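Local coordinates for protein MAU2 chromatid cohesion factor homolog (Saccharomyces cerevisiae, PDB 4XDN) that forms with SCC2 the complex required for the association of cohesin with chromosomes, and so takes part in sister chromatid cohesion, at residues A[170-175]-A[301-305]; A[214-219]-A[239-244]; A[177-181]-A[202-207]; A[251-255]-A[311-315]. One frame throughout, in Å; residues are numbered along the deposited sequence.

Contact 1: residues A[170-175]-A[301-305]; sequences ELYQNW and IMPRI
The W175 indole presents one face to I305 and one edge to water. On the face, I305 CD1 stands 3.4 Å from the centroid of the W175 five-membered ring and 12° off its normal, a CH-pi contact. At the edge, W175 NE1 donates within the ring plane to a water 2.9 Å away, and this water passes a hydrogen bond on to R304 O, linking the indole N-H to the opposite backbone. The second flat group, the N174 amide, is held by its own helix: N174 ND2 gives E170 O a nearly straight hydrogen bond (2.6 Å, N-H...O angle 170°) in the amide plane. This bond fixes the amide's rotation, and E170 O takes two donors, N174 ND2 and N174 N, from opposite faces of its plane. Against this amide M302 crosses at about a right angle, with M302 SD 3.1 Å from N174 ND2, while I301 CG2 lies 3.3 Å from N174 OD1.

M302 and I305 close a beta hairpin through a type II turn, bonded by I305 N to M302 O and M302 N to I305 O, and I301 with M302 forms a classic bulge opposite I305. The hairpin tip thus packs on the first turns of helix 170-189. The bend in M302 at chi3 (83°) carries CE to L171, where M302 CE is 3.7 Å from L171 CD1; L171 CD1 also meets I305 CD1 at 3.6 Å. At the turn, R304 forms a salt bridge with E127, and W175 also packs on M130 and M164.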
# COMPACT_ATOMS: atom_id res chain seq x y z
N GLU A 170 20.33 27.92 14.60
CA GLU A 170 19.23 27.60 13.70
C GLU A 170 19.56 26.47 12.74
O GLU A 170 18.70 25.68 12.36
CB GLU A 170 18.82 28.84 12.92
CG GLU A 170 17.52 28.72 12.17
CD GLU A 170 16.98 30.06 11.72
OE1 GLU A 170 17.80 30.95 11.39
OE2 GLU A 170 15.75 30.25 11.72
N LEU A 171 20.83 26.39 12.33
CA LEU A 171 21.27 25.34 11.42
C LEU A 171 21.10 23.97 12.06
O LEU A 171 20.53 23.06 11.46
CB LEU A 171 22.73 25.56 11.02
CG LEU A 171 23.26 24.66 9.90
CD1 LEU A 171 22.57 24.96 8.58
CD2 LEU A 171 24.77 24.83 9.77
N TYR A 172 21.60 23.83 13.29
CA TYR A 172 21.54 22.56 14.01
C TYR A 172 20.11 22.21 14.43
O TYR A 172 19.77 21.04 14.56
CB TYR A 172 22.45 22.61 15.24
CG TYR A 172 23.90 22.38 14.92
CD1 TYR A 172 24.40 21.10 14.75
CD2 TYR A 172 24.78 23.45 14.77
CE1 TYR A 172 25.73 20.88 14.45
CE2 TYR A 172 26.11 23.24 14.47
CZ TYR A 172 26.58 21.96 14.31
OH TYR A 172 27.91 21.73 14.01
N GLN A 173 19.29 23.24 14.64
CA GLN A 173 17.88 23.04 14.97
C GLN A 173 17.14 22.42 13.79
O GLN A 173 16.34 21.49 13.97
CB GLN A 173 17.23 24.36 15.37
CG GLN A 173 17.65 24.87 16.74
CD GLN A 173 17.15 23.99 17.87
OE1 GLN A 173 16.07 23.40 17.78
NE2 GLN A 173 17.93 23.89 18.94
N ASN A 174 17.40 22.92 12.59
CA ASN A 174 16.80 22.38 11.38
C ASN A 174 17.33 20.99 11.07
O ASN A 174 16.57 20.09 10.71
CB ASN A 174 17.04 23.31 10.19
CG ASN A 174 16.12 24.51 10.20
OD1 ASN A 174 15.07 24.50 9.57
ND2 ASN A 174 16.51 25.55 10.91
N TRP A 175 18.64 20.81 11.21
CA TRP A 175 19.23 19.49 11.01
C TRP A 175 18.65 18.48 12.00
O TRP A 175 18.44 17.32 11.66
CB TRP A 175 20.74 19.54 11.16
CG TRP A 175 21.50 19.90 9.92
CD1 TRP A 175 22.34 20.96 9.75
CD2 TRP A 175 21.48 19.19 8.68
NE1 TRP A 175 22.86 20.95 8.47
CE2 TRP A 175 22.34 19.88 7.79
CE3 TRP A 175 20.83 18.04 8.22
CZ2 TRP A 175 22.56 19.45 6.48
CZ3 TRP A 175 21.04 17.63 6.92
CH2 TRP A 175 21.90 18.33 6.07
N ILE A 301 14.92 23.16 3.14
CA ILE A 301 14.62 23.41 4.54
C ILE A 301 15.32 24.67 5.02
O ILE A 301 14.71 25.54 5.65
CB ILE A 301 15.04 22.21 5.42
CG1 ILE A 301 14.15 21.00 5.11
CG2 ILE A 301 14.96 22.55 6.90
CD1 ILE A 301 14.63 19.70 5.73
N MET A 302 16.60 24.76 4.70
CA MET A 302 17.41 25.92 5.06
C MET A 302 18.44 26.15 3.96
O MET A 302 18.67 25.26 3.14
CB MET A 302 18.12 25.70 6.39
CG MET A 302 17.65 26.60 7.51
SD MET A 302 18.75 26.53 8.94
CE MET A 302 20.02 27.69 8.46
N PRO A 303 19.04 27.34 3.94
CA PRO A 303 20.25 27.48 3.13
C PRO A 303 21.28 26.45 3.56
O PRO A 303 21.65 26.40 4.74
CB PRO A 303 20.71 28.91 3.42
CG PRO A 303 19.46 29.63 3.81
CD PRO A 303 18.62 28.62 4.53
N ARG A 304 21.71 25.61 2.62
CA ARG A 304 22.65 24.52 2.86
C ARG A 304 21.99 23.37 3.63
O ARG A 304 22.68 22.59 4.28
CB ARG A 304 23.89 25.01 3.61
CG ARG A 304 24.47 26.34 3.14
CD ARG A 304 24.43 26.52 1.62
NE ARG A 304 24.78 25.30 0.89
CZ ARG A 304 26.02 24.94 0.56
NH1 ARG A 304 27.06 25.69 0.89
NH2 ARG A 304 26.21 23.81 -0.11
N ILE A 305 20.67 23.29 3.55
CA ILE A 305 19.94 22.10 3.97
C ILE A 305 18.82 21.83 2.97
O ILE A 305 17.71 22.35 3.11
CB ILE A 305 19.35 22.23 5.39
CG1 ILE A 305 20.46 22.56 6.39
CG2 ILE A 305 18.62 20.95 5.78
CD1 ILE A 305 20.01 22.61 7.84
O HOH W 1 24.35 22.56 6.57

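Contact 2: residues A[214-219]-A[239-244]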
# COMPACT_ATOMS: atom_id res chain seq x y z
N LYS A 214 6.88 21.00 6.87
CA LYS A 214 5.86 20.43 7.75
C LYS A 214 4.81 19.66 6.96
O LYS A 214 4.44 18.55 7.32
CB LYS A 214 5.18 21.51 8.59
CG LYS A 214 4.04 20.97 9.44
CD LYS A 214 3.58 21.95 10.50
CE LYS A 214 2.53 21.30 11.39
NZ LYS A 214 2.02 22.20 12.46
N TRP A 215 4.33 20.27 5.88
CA TRP A 215 3.32 19.64 5.04
C TRP A 215 3.85 18.36 4.40
O TRP A 215 3.10 17.41 4.19
CB TRP A 215 2.84 20.61 3.96
CG TRP A 215 1.72 21.50 4.41
CD1 TRP A 215 0.68 21.16 5.23
CD2 TRP A 215 1.52 22.88 4.07
NE1 TRP A 215 -0.16 22.24 5.42
CE2 TRP A 215 0.34 23.31 4.72
CE3 TRP A 215 2.22 23.80 3.28
CZ2 TRP A 215 -0.15 24.61 4.60
CZ3 TRP A 215 1.73 25.09 3.17
CH2 TRP A 215 0.56 25.48 3.82
N PHE A 216 5.14 18.33 4.10
CA PHE A 216 5.76 17.12 3.59
C PHE A 216 5.72 16.01 4.64
O PHE A 216 5.33 14.88 4.36
CB PHE A 216 7.21 17.37 3.17
CG PHE A 216 8.03 16.12 3.05
CD1 PHE A 216 7.81 15.23 2.00
CD2 PHE A 216 9.00 15.81 3.99
CE1 PHE A 216 8.55 14.07 1.90
CE2 PHE A 216 9.74 14.65 3.88
CZ PHE A 216 9.52 13.78 2.83
N LEU A 217 6.13 16.35 5.86
CA LEU A 217 6.15 15.39 6.95
C LEU A 217 4.75 14.88 7.27
O LEU A 217 4.57 13.72 7.62
CB LEU A 217 6.77 16.01 8.20
CG LEU A 217 8.25 16.36 8.11
CD1 LEU A 217 8.64 17.23 9.29
CD2 LEU A 217 9.10 15.10 8.05
N ASN A 218 3.77 15.76 7.14
CA ASN A 218 2.39 15.39 7.42
C ASN A 218 1.88 14.41 6.37
O ASN A 218 1.06 13.54 6.68
CB ASN A 218 1.50 16.63 7.47
CG ASN A 218 0.07 16.30 7.83
OD1 ASN A 218 -0.23 15.95 8.97
ND2 ASN A 218 -0.83 16.41 6.86
N LEU A 219 2.36 14.55 5.14
CA LEU A 219 2.01 13.61 4.08
C LEU A 219 2.61 12.24 4.37
O LEU A 219 1.96 11.22 4.16
CB LEU A 219 2.50 14.13 2.72
CG LEU A 219 1.75 15.33 2.15
CD1 LEU A 219 2.54 15.96 1.01
CD2 LEU A 219 0.37 14.93 1.69
N GLU A 239 -4.53 19.28 8.46
CA GLU A 239 -3.22 19.66 7.97
C GLU A 239 -3.07 19.23 6.52
O GLU A 239 -2.48 19.95 5.70
CB GLU A 239 -2.11 19.04 8.83
CG GLU A 239 -0.73 19.61 8.57
CD GLU A 239 -0.58 21.04 9.07
OE1 GLU A 239 -1.26 21.41 10.05
OE2 GLU A 239 0.23 21.79 8.49
N LEU A 240 -3.60 18.06 6.20
CA LEU A 240 -3.58 17.54 4.83
C LEU A 240 -4.39 18.43 3.90
O LEU A 240 -3.94 18.76 2.80
CB LEU A 240 -4.11 16.10 4.80
CG LEU A 240 -4.28 15.44 3.43
CD1 LEU A 240 -2.94 15.24 2.73
CD2 LEU A 240 -5.01 14.11 3.57
N ARG A 241 -5.58 18.82 4.34
CA ARG A 241 -6.48 19.62 3.51
C ARG A 241 -5.94 21.03 3.30
O ARG A 241 -6.20 21.65 2.26
CB ARG A 241 -7.88 19.67 4.13
CG ARG A 241 -8.63 18.34 4.07
CD ARG A 241 -10.10 18.50 4.42
NE ARG A 241 -10.33 18.67 5.85
CZ ARG A 241 -10.63 17.68 6.70
NH1 ARG A 241 -10.75 16.43 6.27
NH2 ARG A 241 -10.81 17.95 7.99
N SER A 242 -5.19 21.54 4.27
CA SER A 242 -4.68 22.91 4.20
C SER A 242 -3.41 23.01 3.36
O SER A 242 -2.94 24.12 3.09
CB SER A 242 -4.40 23.44 5.61
OG SER A 242 -3.31 22.76 6.21
N THR A 243 -2.86 21.87 2.95
CA THR A 243 -1.64 21.83 2.15
C THR A 243 -1.78 22.70 0.90
O THR A 243 -2.67 22.49 0.08
CB THR A 243 -1.29 20.39 1.73
OG1 THR A 243 -1.16 19.58 2.91
CG2 THR A 243 0.02 20.35 0.95
N GLU A 244 -0.88 23.68 0.77
CA GLU A 244 -0.94 24.64 -0.32
C GLU A 244 -0.01 24.27 -1.47
O GLU A 244 1.18 24.02 -1.27
CB GLU A 244 -0.60 26.04 0.20
CG GLU A 244 -1.82 26.92 0.43
CD GLU A 244 -1.54 28.08 1.37
OE1 GLU A 244 -0.96 29.09 0.92
OE2 GLU A 244 -1.90 27.97 2.56
O HOH W 2 0.16 17.64 4.55
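A water molecule between W215, N218 and T243 is gripped by three groups: it accepts from N218 ND2 at 2.8 Å and donates to W215 O, and T243 OG1 takes its other hydrogen bond at 2.9 Å. The water therefore joins the backbone of one segment to a side chain of the other, with N218 as the donor. Beside it the W215 indole lies against the chain leaving the second helix. T243 CA sits over the indole face, 3.6 Å from the centroid of the W215 five-membered ring and 13° off its normal, and E244 N follows over the same face toward the rim. S242 O approaches W215 CZ2 to 3.2 Å.

E239 divides its side chain among N218, W215 and K214. With CG anti to the backbone N (chi1 -168°) and a bend at chi2, its CG packs 3.5 Å from N218 CG, while the carboxylate turns toward the indole and K214. E239 OE2 comes within 3.1 Å of W215 NE1, but the angle is too poor for a hydrogen bond. K214 NZ has its salt bridge with E209, whose carboxylate lies close to that of E239, so the lysine probably eases the repulsion between the two acids. S242 OG donates to E239 O at 3.0 Å, from above the carbonyl plane. Farther along, L219 CD2 and L240 CD1 meet at a tight 3.5 Å.

The CA register, with W215 nearest T243 and N218 nearest L240, runs in opposite senses along the two segments. Helices 212-228 and 234-241 are successive members of a TPR-like alpha-alpha superhelix.

Contact 3: residues A[177-181]-A[202-207]; sequences SVFQY and GLLSQC
L203 reaches from its helix to the facing one, and its two methyl groups divide the surface between S177, Q180 and Y181. The helices are 170-189 and 193-206, an antiparallel hairpin of successive helices in the TPR-like array: the axes of the short segments come within 10.1 Å and their directions differ by 155°. L203 has CG anti to the backbone N (chi1 171°), which swings the branch point across the gap. L203 CD1 then lies 3.6 Å from S177 O and 3.7 Å from Q180 CB, while L203 CD2 takes the other branch to the backbone of the next residue, 3.7 Å from Y181 CA.

The Q180 and Q206 side chains cross at about a right angle, with their amide planes turned 35° apart. Both chains are extended beyond CG. Q180 OE1 is 3.4 Å from Q206 NE2, and Q206 OE1 lies 3.5 Å from Q180 NE2. Y181 turns its ring from this interface toward L217 of helix 212-228, which also packs on C207.

S177 lies near the C-terminal end of helix 193-206, by C207, and its OG is hydrogen-bonded to W213 NE1. A water also bridges the helices there: its oxygen is 2.9 Å from S177 OG, and it donates to L203 O at 3.2 Å.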
# COMPACT_ATOMS: atom_id res chain seq x y z
N SER A 177 15.72 18.45 13.09
CA SER A 177 14.40 18.12 12.56
C SER A 177 14.49 17.04 11.48
O SER A 177 13.66 16.13 11.43
CB SER A 177 13.73 19.38 12.00
OG SER A 177 12.43 19.12 11.53
N VAL A 178 15.50 17.15 10.63
CA VAL A 178 15.74 16.15 9.59
C VAL A 178 15.98 14.78 10.22
O VAL A 178 15.46 13.77 9.76
CB VAL A 178 16.94 16.54 8.69
CG1 VAL A 178 17.35 15.41 7.75
CG2 VAL A 178 16.61 17.79 7.89
N PHE A 179 16.76 14.74 11.30
CA PHE A 179 17.12 13.47 11.90
C PHE A 179 16.03 12.95 12.84
O PHE A 179 15.98 11.75 13.13
CB PHE A 179 18.46 13.59 12.63
CG PHE A 179 19.63 13.58 11.70
CD1 PHE A 179 20.08 12.39 11.16
CD2 PHE A 179 20.26 14.76 11.33
CE1 PHE A 179 21.15 12.37 10.28
CE2 PHE A 179 21.33 14.75 10.46
CZ PHE A 179 21.77 13.55 9.93
N GLN A 180 15.15 13.83 13.29
CA GLN A 180 13.94 13.39 13.96
C GLN A 180 13.11 12.59 12.96
O GLN A 180 12.56 11.54 13.29
CB GLN A 180 13.14 14.57 14.50
CG GLN A 180 13.60 15.07 15.86
CD GLN A 180 12.71 16.15 16.42
OE1 GLN A 180 12.90 17.34 16.14
NE2 GLN A 180 11.72 15.75 17.21
N TYR A 181 13.05 13.09 11.73
CA TYR A 181 12.33 12.43 10.65
C TYR A 181 12.98 11.09 10.30
O TYR A 181 12.28 10.13 9.98
CB TYR A 181 12.26 13.34 9.43
CG TYR A 181 12.08 12.61 8.12
CD1 TYR A 181 10.83 12.18 7.71
CD2 TYR A 181 13.16 12.36 7.28
CE1 TYR A 181 10.66 11.51 6.51
CE2 TYR A 181 13.01 11.70 6.09
CZ TYR A 181 11.75 11.28 5.70
OH TYR A 181 11.60 10.62 4.50
N GLY A 202 5.48 14.77 17.85
CA GLY A 202 6.54 15.58 18.42
C GLY A 202 7.33 16.28 17.33
O GLY A 202 7.72 17.44 17.48
N LEU A 203 7.55 15.57 16.24
CA LEU A 203 8.26 16.13 15.09
C LEU A 203 7.46 17.27 14.47
O LEU A 203 7.97 18.38 14.31
CB LEU A 203 8.53 15.04 14.06
CG LEU A 203 9.08 15.47 12.70
CD1 LEU A 203 10.36 16.29 12.86
CD2 LEU A 203 9.34 14.25 11.84
N LEU A 204 6.21 17.00 14.13
CA LEU A 204 5.35 17.97 13.46
C LEU A 204 5.14 19.23 14.30
O LEU A 204 5.11 20.34 13.77
CB LEU A 204 3.99 17.35 13.12
CG LEU A 204 4.00 16.29 12.01
CD1 LEU A 204 2.70 15.50 12.01
CD2 LEU A 204 4.21 16.95 10.66
N SER A 205 4.99 19.05 15.61
CA SER A 205 4.68 20.16 16.51
C SER A 205 5.79 21.21 16.53
O SER A 205 5.54 22.38 16.85
CB SER A 205 4.43 19.65 17.92
OG SER A 205 5.61 19.12 18.49
N GLN A 206 7.01 20.80 16.19
CA GLN A 206 8.16 21.69 16.24
C GLN A 206 8.44 22.37 14.91
O GLN A 206 9.25 23.30 14.83
CB GLN A 206 9.40 20.92 16.70
CG GLN A 206 9.31 20.42 18.14
CD GLN A 206 10.37 19.39 18.46
OE1 GLN A 206 10.06 18.31 18.97
NE2 GLN A 206 11.63 19.71 18.18
N CYS A 207 7.79 21.91 13.85
CA CYS A 207 7.98 22.49 12.52
C CYS A 207 7.23 23.82 12.37
O CYS A 207 6.17 24.02 12.97
CB CYS A 207 7.51 21.53 11.44
SG CYS A 207 8.53 20.06 11.24
O HOH W 3 10.93 19.67 13.95

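Contact 4: residues A[251-255]-A[311-315]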
# COMPACT_ATOMS: atom_id res chain seq x y z
N GLU A 251 4.64 18.52 -7.34
CA GLU A 251 4.94 17.12 -7.06
C GLU A 251 4.31 16.67 -5.75
O GLU A 251 3.56 15.69 -5.71
CB GLU A 251 6.45 16.88 -7.02
CG GLU A 251 7.13 16.96 -8.39
CD GLU A 251 7.34 18.38 -8.87
OE1 GLU A 251 7.67 19.26 -8.04
OE2 GLU A 251 7.18 18.62 -10.08
N LEU A 252 4.61 17.38 -4.67
CA LEU A 252 4.09 17.02 -3.36
C LEU A 252 2.58 17.20 -3.27
O LEU A 252 1.91 16.48 -2.53
CB LEU A 252 4.78 17.84 -2.26
CG LEU A 252 6.26 17.53 -2.00
CD1 LEU A 252 6.84 18.50 -0.98
CD2 LEU A 252 6.44 16.09 -1.54
N TYR A 253 2.04 18.14 -4.03
CA TYR A 253 0.59 18.36 -4.02
C TYR A 253 -0.13 17.21 -4.71
O TYR A 253 -1.23 16.83 -4.32
CB TYR A 253 0.23 19.68 -4.69
CG TYR A 253 -1.18 20.13 -4.37
CD1 TYR A 253 -1.47 20.80 -3.19
CD2 TYR A 253 -2.23 19.87 -5.25
CE1 TYR A 253 -2.76 21.20 -2.89
CE2 TYR A 253 -3.52 20.27 -4.96
CZ TYR A 253 -3.78 20.93 -3.77
OH TYR A 253 -5.06 21.34 -3.48
N ALA A 254 0.50 16.64 -5.74
CA ALA A 254 -0.06 15.46 -6.40
C ALA A 254 -0.16 14.32 -5.40
O ALA A 254 -1.10 13.52 -5.44
CB ALA A 254 0.80 15.06 -7.59
N TRP A 255 0.81 14.25 -4.49
CA TRP A 255 0.84 13.25 -3.44
C TRP A 255 -0.30 13.50 -2.46
O TRP A 255 -0.94 12.57 -1.99
CB TRP A 255 2.19 13.26 -2.73
CG TRP A 255 2.41 12.14 -1.76
CD1 TRP A 255 1.68 10.99 -1.65
CD2 TRP A 255 3.43 12.07 -0.76
NE1 TRP A 255 2.19 10.20 -0.65
CE2 TRP A 255 3.26 10.84 -0.08
CE3 TRP A 255 4.47 12.92 -0.37
CZ2 TRP A 255 4.10 10.45 0.96
CZ3 TRP A 255 5.30 12.52 0.66
CH2 TRP A 255 5.11 11.30 1.32
N LEU A 311 9.36 10.34 -5.86
CA LEU A 311 8.19 9.47 -5.86
C LEU A 311 7.71 9.34 -7.30
O LEU A 311 6.74 9.97 -7.70
CB LEU A 311 7.08 10.05 -4.96
CG LEU A 311 6.68 9.32 -3.67
CD1 LEU A 311 5.35 9.89 -3.19
CD2 LEU A 311 6.57 7.81 -3.84
N PRO A 312 8.42 8.52 -8.10
CA PRO A 312 8.19 8.51 -9.55
C PRO A 312 6.76 8.12 -9.97
O PRO A 312 6.31 8.56 -11.02
CB PRO A 312 9.21 7.47 -10.06
CG PRO A 312 9.55 6.65 -8.88
CD PRO A 312 9.45 7.56 -7.70
N MET A 313 6.07 7.32 -9.16
CA MET A 313 4.69 6.93 -9.49
C MET A 313 3.74 8.11 -9.35
O MET A 313 2.68 8.14 -9.98
CB MET A 313 4.22 5.79 -8.58
CG MET A 313 5.05 4.53 -8.69
SD MET A 313 4.70 3.55 -10.16
CE MET A 313 6.20 2.58 -10.24
N ILE A 314 4.12 9.07 -8.52
CA ILE A 314 3.26 10.20 -8.18
C ILE A 314 3.76 11.50 -8.82
O ILE A 314 2.96 12.38 -9.15
CB ILE A 314 3.17 10.38 -6.64
CG1 ILE A 314 2.70 9.08 -5.97
CG2 ILE A 314 2.24 11.54 -6.27
CD1 ILE A 314 1.32 8.59 -6.42
N PHE A 315 5.07 11.60 -8.99
CA PHE A 315 5.69 12.83 -9.49
C PHE A 315 5.72 12.90 -11.02
O PHE A 315 5.85 13.98 -11.59
CB PHE A 315 7.11 12.98 -8.94
CG PHE A 315 7.17 13.26 -7.45
CD1 PHE A 315 6.01 13.29 -6.68
CD2 PHE A 315 8.38 13.51 -6.84
CE1 PHE A 315 6.07 13.55 -5.32
CE2 PHE A 315 8.45 13.78 -5.48
CZ PHE A 315 7.29 13.80 -4.72
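F315 lays its ring against E251 and L311 CB takes the opposite face, so the phenyl is sandwiched. On the first side E251 CB is 3.6 Å from the F315 ring centroid and 8° off its normal, a CH-pi contact; the ring also reaches the helix backbone, with F315 CE1 3.3 Å from E251 O. Next to it I314 CG2 fits against the helix at W255 N, 3.5 Å away, and touches A254 CB at 4.0 Å. The third contact comes from L311, whose CD1 sits over the W255 five-membered ring, 3.8 Å from the centroid and 9° off the normal.

These three side chains come from one tight turn. L311 takes the N-cap position of short helix 312-315, right after the hairpin strand 305-310, and L311 O accepts hydrogen bonds from both I314 N (2.9 Å) and F315 N (2.7 Å). The turn thereby joins the beta hairpin to helix 250-266.

The second shell positions W255. CG anti to the backbone N (chi1 -172°) directs the indole toward helix 212-228, where W255 NE1 donates to N223 OD1 and the ring packs on F216 and L219. L252 CD2 lies at the indole edge, in plane. C297 packs on both E251 and F315. W255 and I314 also meet apolar side chains of the other protein chain, probably SCC2.

Contact 4 is wholly buried, whereas contacts 1, 2 and 3 are partly buried and mix apolar packing with water bridges. Contacts 1 and 3 share helix 170-189 and touch where I301 meets V178. Contacts 2 and 3 follow one another in the chain and touch where K214 packs near L204 O. Contacts 2 and 4 meet where T243 O approaches the Y253 ring. Both 1 and 4 tie a helix to the hairpin region, one at its tip and one at the turn behind its second strand, with centres 24 Å apart. Accordingly, contact 4 relies on ring faces and aliphatic carbons, while contact 2 brings a carboxylate against the indole with a lysine near it, and contact 3 has amides.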